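Local coordinates for beta-1,3-glucosyltransferase (Paecilomyces sp. J18, PDB 5JVV), which is a carbohydrate-active enzyme of the glucosyltransferase type, probably built on a beta-sandwich of the jelly-roll kind, at residues A[19-23]-A[24-28]; A[204-207]-A[208-211]; A[228-232]-A[233-237]. One frame throughout, in Å; residues are numbered along the deposited sequence.

Contact 1: residues A[19-23]-A[24-28]; sequences SFFAD and RDPTN
Arg24 O, a backbone carbonyl oxygen, faces the rim of the Phe21 ring, lying in the ring plane and 3.6 Å from Phe21 CE2. Phe21 CZ is as near to it, so the oxygen sits beside the CE2-CZ bond rather than over a face. Pro26 adds an apolar touch at the same end of the ring: its CD comes obliquely to within 3.7 Å of Phe21 CE2, the two side chains approaching from opposite directions. The phenylalanine gets there because its CG stands anti to the backbone N (chi1 178°), which turns the ring toward 24-28; Asp23 N lies above one face, displaced toward the rim. Arg74 makes a cation-pi contact with this ring and also packs on Pro26, so strand 70-77 backs both residues.

Further along, the carboxylate of Asp25 is held at both of its oxygens. Thr27 N gives OD1 a bond of 3.2 Å that arrives from above the carboxylate plane, while Thr27 OG1 donates to Asp25 OD2 on its syn side at 2.7 Å. Gly29 N and Thr246 OG1 bind OD2 as well, which should favour the ionised carboxylate. The bond from Asn28 N to Asp25 O, 3.0 Å long, closes a type I beta turn from Asp25 to Asn28, and the one from Thr27 N to Asp25 OD1 makes an Asx turn within it.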
loop_
_atom_site.group_PDB
_atom_site.type_symbol
_atom_site.label_atom_id
_atom_site.label_comp_id
_atom_site.label_asym_id
_atom_site.label_seq_id
_atom_site.Cartn_x
_atom_site.Cartn_y
_atom_site.Cartn_z
ATOM N N SER A 19 15.565 1.798 -1.324
ATOM C CA SER A 19 16.137 1.542 -2.637
ATOM C C SER A 19 15.006 1.632 -3.641
ATOM O O SER A 19 13.843 1.395 -3.299
ATOM C CB SER A 19 16.779 0.157 -2.690
ATOM O OG SER A 19 15.834 -0.862 -2.422
ATOM N N PHE A 20 15.339 1.984 -4.879
ATOM C CA PHE A 20 14.341 2.085 -5.930
ATOM C C PHE A 20 14.370 0.832 -6.797
ATOM O O PHE A 20 15.357 0.562 -7.491
ATOM C CB PHE A 20 14.576 3.332 -6.784
ATOM C CG PHE A 20 14.087 4.613 -6.145
ATOM C CD1 PHE A 20 13.212 5.446 -6.828
ATOM C CD2 PHE A 20 14.498 4.976 -4.868
ATOM C CE1 PHE A 20 12.762 6.632 -6.249
ATOM C CE2 PHE A 20 14.050 6.160 -4.281
ATOM C CZ PHE A 20 13.181 6.983 -4.973
ATOM N N PHE A 21 13.288 0.064 -6.752
ATOM C CA PHE A 21 13.169 -1.145 -7.567
ATOM C C PHE A 21 12.926 -0.717 -9.000
ATOM O O PHE A 21 11.994 0.038 -9.269
ATOM C CB PHE A 21 11.999 -1.998 -7.061
ATOM C CG PHE A 21 11.758 -3.258 -7.865
ATOM C CD1 PHE A 21 12.395 -4.445 -7.523
ATOM C CD2 PHE A 21 10.881 -3.258 -8.943
ATOM C CE1 PHE A 21 12.167 -5.611 -8.252
ATOM C CE2 PHE A 21 10.650 -4.418 -9.676
ATOM C CZ PHE A 21 11.295 -5.592 -9.328
ATOM N N ALA A 22 13.739 -1.208 -9.929
ATOM C CA ALA A 22 13.674 -0.701 -11.298
ATOM C C ALA A 22 13.646 -1.807 -12.341
ATOM O O ALA A 22 13.970 -1.579 -13.508
ATOM C CB ALA A 22 14.830 0.257 -11.559
ATOM N N ASP A 23 13.244 -2.999 -11.920
ATOM C CA ASP A 23 13.104 -4.128 -12.838
ATOM C C ASP A 23 11.654 -4.296 -13.291
ATOM O O ASP A 23 10.778 -3.513 -12.903
ATOM C CB ASP A 23 13.595 -5.407 -12.170
ATOM C CG ASP A 23 15.089 -5.406 -11.950
ATOM O OD1 ASP A 23 15.817 -4.891 -12.826
ATOM O OD2 ASP A 23 15.532 -5.914 -10.900
ATOM N N ARG A 24 11.407 -5.315 -14.112
ATOM C CA ARG A 24 10.050 -5.604 -14.566
ATOM C C ARG A 24 9.172 -5.893 -13.362
ATOM O O ARG A 24 9.613 -6.516 -12.392
ATOM C CB ARG A 24 10.021 -6.798 -15.526
ATOM C CG ARG A 24 10.691 -6.548 -16.862
ATOM C CD ARG A 24 10.439 -7.715 -17.809
ATOM N NE ARG A 24 11.538 -7.890 -18.753
ATOM C CZ ARG A 24 12.594 -8.666 -18.527
ATOM N NH1 ARG A 24 12.687 -9.344 -17.389
ATOM N NH2 ARG A 24 13.558 -8.768 -19.435
ATOM N N ASP A 25 7.930 -5.424 -13.417
ATOM C CA ASP A 25 7.009 -5.590 -12.290
ATOM C C ASP A 25 6.749 -7.060 -11.963
ATOM O O ASP A 25 6.308 -7.814 -12.831
ATOM C CB ASP A 25 5.681 -4.912 -12.608
ATOM C CG ASP A 25 4.709 -4.975 -11.450
ATOM O OD1 ASP A 25 5.173 -5.093 -10.300
ATOM O OD2 ASP A 25 3.482 -4.917 -11.682
ATOM N N PRO A 26 7.007 -7.473 -10.708
ATOM C CA PRO A 26 6.680 -8.861 -10.349
ATOM C C PRO A 26 5.188 -9.180 -10.504
ATOM O O PRO A 26 4.845 -10.340 -10.763
ATOM C CB PRO A 26 7.101 -8.941 -8.884
ATOM C CG PRO A 26 8.222 -7.948 -8.785
ATOM C CD PRO A 26 7.752 -6.796 -9.629
ATOM N N THR A 27 4.325 -8.170 -10.381
ATOM C CA THR A 27 2.883 -8.362 -10.579
ATOM C C THR A 27 2.410 -8.132 -12.030
ATOM O O THR A 27 1.202 -8.027 -12.295
ATOM C CB THR A 27 2.037 -7.542 -9.558
ATOM O OG1 THR A 27 2.553 -6.207 -9.444
ATOM C CG2 THR A 27 2.113 -8.176 -8.198
ATOM N N ASN A 28 3.366 -8.048 -12.954
ATOM C CA ASN A 28 3.089 -8.064 -14.393
ATOM C C ASN A 28 2.307 -6.863 -14.879
ATOM O O ASN A 28 1.613 -6.922 -15.902
ATOM C CB ASN A 28 2.385 -9.365 -14.793
ATOM C CG ASN A 28 3.217 -10.582 -14.472
ATOM O OD1 ASN A 28 4.370 -10.685 -14.900
ATOM N ND2 ASN A 28 2.662 -11.485 -13.681
#

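Contact 2: residues A[204-207]-A[208-211]; sequences AIPK and SIES
Lys207 reaches forward to Glu210, three residues on, and closes a salt bridge of 2.8 Å between Lys207 NZ and Glu210 OE1. The ammonium uses the syn lone pair of OE1, on the side of the other carboxylate oxygen. A bend at chi2 (-71°) turns the lysine chain across the acid, bringing Lys207 CD to 3.1 Å from Glu210 OE1. The second oxygen is also served: a water donates to Glu210 OE2 at 2.7 Å and in turn accepts a weak bond from Ile205 N, linking the acid to the backbone ahead of the helix.

Pro206 holds the N-cap position of the single-turn helix 207-210, and its carbonyl accepts from the amides of Ile209 and Glu210. Glu210 N meets Pro206 O in the carbonyl plane at 3.3 Å and nearly straight (162°), whereas the bond from Ile209 N to the same oxygen is weak. Next in line, Lys207 O accepts from Ser211 N at 2.9 Å. Ser211 OG approaches this oxygen from the opposite face of its plane, but the serine is modelled in two conformers, so that second bond is doubtful. Ser208 OG is satisfied outside the turn, by Glu218 OE1 and Asp215 N.

The inner side is apolar. Pro206 and Ile209 run side by side with Pro206 CG 4.0 Å from Ile209 CD1, and Ile205 crosses Ile209 at about a right angle, the CG2 methyls touching. Phe200 of strand 195-201 packs against all three.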
loop_
_atom_site.group_PDB
_atom_site.type_symbol
_atom_site.label_atom_id
_atom_site.label_comp_id
_atom_site.label_asym_id
_atom_site.label_seq_id
_atom_site.Cartn_x
_atom_site.Cartn_y
_atom_site.Cartn_z
ATOM N N ALA A 204 -7.926 13.418 13.455
ATOM C CA ALA A 204 -8.430 12.428 14.410
ATOM C C ALA A 204 -7.338 11.411 14.740
ATOM O O ALA A 204 -7.598 10.222 14.933
ATOM C CB ALA A 204 -9.651 11.732 13.858
ATOM N N ILE A 205 -6.108 11.903 14.795
ATOM C CA ILE A 205 -4.947 11.076 15.076
ATOM C C ILE A 205 -4.666 11.115 16.578
ATOM O O ILE A 205 -4.645 12.193 17.174
ATOM C CB ILE A 205 -3.739 11.618 14.284
ATOM C CG1 ILE A 205 -4.046 11.603 12.780
ATOM C CG2 ILE A 205 -2.467 10.848 14.612
ATOM C CD1 ILE A 205 -3.072 12.414 11.951
ATOM N N PRO A 206 -4.468 9.939 17.203
ATOM C CA PRO A 206 -4.160 9.852 18.636
ATOM C C PRO A 206 -3.002 10.769 19.043
ATOM O O PRO A 206 -2.005 10.839 18.322
ATOM C CB PRO A 206 -3.757 8.386 18.811
ATOM C CG PRO A 206 -4.505 7.664 17.739
ATOM C CD PRO A 206 -4.595 8.607 16.578
ATOM N N LYS A 207 -3.134 11.460 20.172
ATOM C CA LYS A 207 -2.102 12.404 20.584
ATOM C C LYS A 207 -0.749 11.746 20.871
ATOM O O LYS A 207 0.294 12.377 20.665
ATOM C CB LYS A 207 -2.569 13.243 21.777
ATOM C CG LYS A 207 -3.602 14.297 21.412
ATOM C CD LYS A 207 -2.972 15.420 20.597
ATOM C CE LYS A 207 -4.010 16.329 19.951
ATOM N NZ LYS A 207 -3.364 17.386 19.103
ATOM N N SER A 208 -0.756 10.490 21.325
ATOM C CA SER A 208 0.499 9.795 21.639
ATOM C C SER A 208 1.295 9.476 20.371
ATOM O O SER A 208 2.516 9.330 20.407
ATOM C CB SER A 208 0.251 8.521 22.449
ATOM O OG SER A 208 -0.452 7.559 21.678
ATOM N N ILE A 209 0.598 9.357 19.248
ATOM C CA ILE A 209 1.277 9.217 17.967
ATOM C C ILE A 209 1.895 10.555 17.562
ATOM O O ILE A 209 3.046 10.626 17.112
ATOM C CB ILE A 209 0.308 8.715 16.878
ATOM C CG1 ILE A 209 0.016 7.229 17.095
ATOM C CG2 ILE A 209 0.887 8.937 15.490
ATOM C CD1 ILE A 209 -0.981 6.643 16.107
ATOM N N GLU A 210 1.126 11.624 17.727
ATOM C CA GLU A 210 1.616 12.958 17.405
ATOM C C GLU A 210 2.833 13.347 18.240
ATOM O O GLU A 210 3.673 14.099 17.774
ATOM C CB GLU A 210 0.498 13.987 17.573
ATOM C CG GLU A 210 -0.688 13.726 16.653
ATOM C CD GLU A 210 -1.687 14.861 16.650
ATOM O OE1 GLU A 210 -1.880 15.485 17.709
ATOM O OE2 GLU A 210 -2.276 15.131 15.582
ATOM N N SER A 211 2.931 12.816 19.455
ATOM C CA SER A 211 4.011 13.133 20.392
ATOM C C SER A 211 5.204 12.183 20.276
ATOM O O SER A 211 6.156 12.289 21.051
ATOM C CB SER A 211 3.497 13.074 21.834
ATOM O OG SER A 211 2.386 13.923 22.030
HETATM O O HOH W 1 -4.774 14.997 14.460
#

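Contact 3: residues A[228-232]-A[233-237]; sequences GTCDI and GKEFK
Lys234 N bonds to Asp231 O at 3.0 Å and Glu235 N to Ile232 O at 3.1 Å, the i to i+3 bonds of a short 3-10 turn. Both donors stand well above the plane of the carbonyl they meet, the second 58° out of it.

One water joins the turn to a side chain: it donates to Asp231 O and to Glu235 OE1, each at 2.7 Å. Glu235 folds back at chi2 (-67°), which lets its carboxylate reach this water on one oxygen, while OE2 accepts from Gly137 N.

Charge adds a looser pairing. Asp231 and Lys234 lie alongside each other, pointing the same way, with Asp231 OD2 and Lys234 NZ 4.0 Å apart, beyond a salt bridge; Lys234 CE is slightly nearer to the same oxygen.

The remaining contacts are packing. Cys230, disulfide-bonded to Cys139, fastens the start of the turn to the loop after strand 130-134, and its SG touches Glu235 CG. Ile232 and Phe236 pack on Leu133 and Ile195, so the turn is set against strands 130-134 and 195-201. Glu235 CB lies over one face of the Phe236 ring, toward its rim, while Ile232 O comes obliquely to 3.5 Å from Phe236 CD2.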
loop_
_atom_site.group_PDB
_atom_site.type_symbol
_atom_site.label_atom_id
_atom_site.label_comp_id
_atom_site.label_asym_id
_atom_site.label_seq_id
_atom_site.Cartn_x
_atom_site.Cartn_y
_atom_site.Cartn_z
ATOM N N GLY A 228 -5.697 -15.020 15.388
ATOM C CA GLY A 228 -6.516 -16.212 15.253
ATOM C C GLY A 228 -5.810 -17.517 15.536
ATOM O O GLY A 228 -5.193 -17.689 16.583
ATOM N N THR A 229 -5.908 -18.448 14.591
ATOM C CA THR A 229 -5.559 -19.843 14.851
ATOM C C THR A 229 -4.089 -20.182 14.655
ATOM O O THR A 229 -3.704 -21.346 14.748
ATOM C CB THR A 229 -6.392 -20.801 13.986
ATOM O OG1 THR A 229 -6.069 -20.619 12.601
ATOM C CG2 THR A 229 -7.870 -20.555 14.197
ATOM N N CYS A 230 -3.282 -19.173 14.353
ATOM C CA CYS A 230 -1.836 -19.326 14.344
ATOM C C CYS A 230 -1.256 -18.094 15.005
ATOM O O CYS A 230 -1.945 -17.080 15.151
ATOM C CB CYS A 230 -1.298 -19.428 12.916
ATOM S SG CYS A 230 -1.251 -17.846 12.016
ATOM N N ASP A 231 0.007 -18.167 15.403
ATOM C CA ASP A 231 0.687 -16.956 15.842
ATOM C C ASP A 231 1.062 -16.166 14.589
ATOM O O ASP A 231 2.104 -16.400 13.978
ATOM C CB ASP A 231 1.910 -17.289 16.707
ATOM C CG ASP A 231 1.531 -17.669 18.139
ATOM O OD1 ASP A 231 0.415 -17.325 18.586
ATOM O OD2 ASP A 231 2.358 -18.308 18.822
ATOM N N ILE A 232 0.181 -15.242 14.208
ATOM C CA ILE A 232 0.275 -14.515 12.941
ATOM C C ILE A 232 1.639 -13.842 12.737
ATOM O O ILE A 232 2.217 -13.878 11.648
ATOM C CB ILE A 232 -0.848 -13.443 12.862
ATOM C CG1 ILE A 232 -2.217 -14.086 12.602
ATOM C CG2 ILE A 232 -0.554 -12.403 11.792
ATOM C CD1 ILE A 232 -2.406 -14.626 11.186
ATOM N N GLY A 233 2.159 -13.225 13.792
ATOM C CA GLY A 233 3.399 -12.474 13.659
ATOM C C GLY A 233 4.649 -13.327 13.542
ATOM O O GLY A 233 5.714 -12.816 13.178
ATOM N N LYS A 234 4.536 -14.621 13.851
ATOM C CA LYS A 234 5.666 -15.533 13.700
ATOM C C LYS A 234 5.745 -16.069 12.274
ATOM O O LYS A 234 6.687 -16.777 11.910
ATOM C CB LYS A 234 5.570 -16.701 14.686
ATOM C CG LYS A 234 5.851 -16.357 16.135
ATOM C CD LYS A 234 5.945 -17.648 16.953
ATOM C CE LYS A 234 6.042 -17.383 18.440
ATOM N NZ LYS A 234 6.341 -18.648 19.183
ATOM N N GLU A 235 4.751 -15.720 11.465
ATOM C CA GLU A 235 4.743 -16.102 10.055
ATOM C C GLU A 235 5.686 -15.282 9.193
ATOM O O GLU A 235 5.907 -15.603 8.021
ATOM C CB GLU A 235 3.331 -15.979 9.482
ATOM C CG GLU A 235 2.350 -16.982 10.048
ATOM C CD GLU A 235 2.670 -18.422 9.655
ATOM O OE1 GLU A 235 2.450 -19.321 10.495
ATOM O OE2 GLU A 235 3.131 -18.653 8.515
ATOM N N PHE A 236 6.235 -14.219 9.768
ATOM C CA PHE A 236 7.044 -13.283 9.004
ATOM C C PHE A 236 8.431 -13.096 9.587
ATOM O O PHE A 236 8.591 -12.874 10.793
ATOM C CB PHE A 236 6.316 -11.934 8.896
ATOM C CG PHE A 236 4.955 -12.048 8.281
ATOM C CD1 PHE A 236 4.818 -12.171 6.910
ATOM C CD2 PHE A 236 3.815 -12.080 9.073
ATOM C CE1 PHE A 236 3.558 -12.320 6.330
ATOM C CE2 PHE A 236 2.550 -12.213 8.499
ATOM C CZ PHE A 236 2.429 -12.333 7.128
ATOM N N LYS A 237 9.431 -13.203 8.731
ATOM C CA LYS A 237 10.766 -12.788 9.036
ATOM C C LYS A 237 10.903 -11.263 8.954
ATOM O O LYS A 237 9.997 -10.663 8.563
ATOM C CB LYS A 237 11.695 -13.461 8.103
ATOM C CG LYS A 237 11.645 -14.896 8.450
ATOM C CD LYS A 237 12.426 -15.715 7.542
ATOM C CE LYS A 237 12.494 -17.098 8.103
ATOM N NZ LYS A 237 13.382 -17.593 7.111
HETATM O O HOH W 2 2.875 -18.884 13.086
#

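Overall arrangement
From the N terminus the three contacts follow in series, none nesting in or crossing another, and each closes only a short local bend. Contact 1 comes as the chain leaves strand 18-20 for strand 31-33, and ties that connection to strand 70-77 of the mixed sheet. Contact 2 follows strand 195-201 of the antiparallel sheet and lies on the other side of the chain's centre, about 34 Å from contact 1 between centres. Contact 3 falls in the connection from strand 224-226 to strand 240-247, where the chain passes from the antiparallel sheet to the mixed one. Strand 195-201 is touched by both contacts 2 and 3, whose nearest atoms are about 20 Å apart.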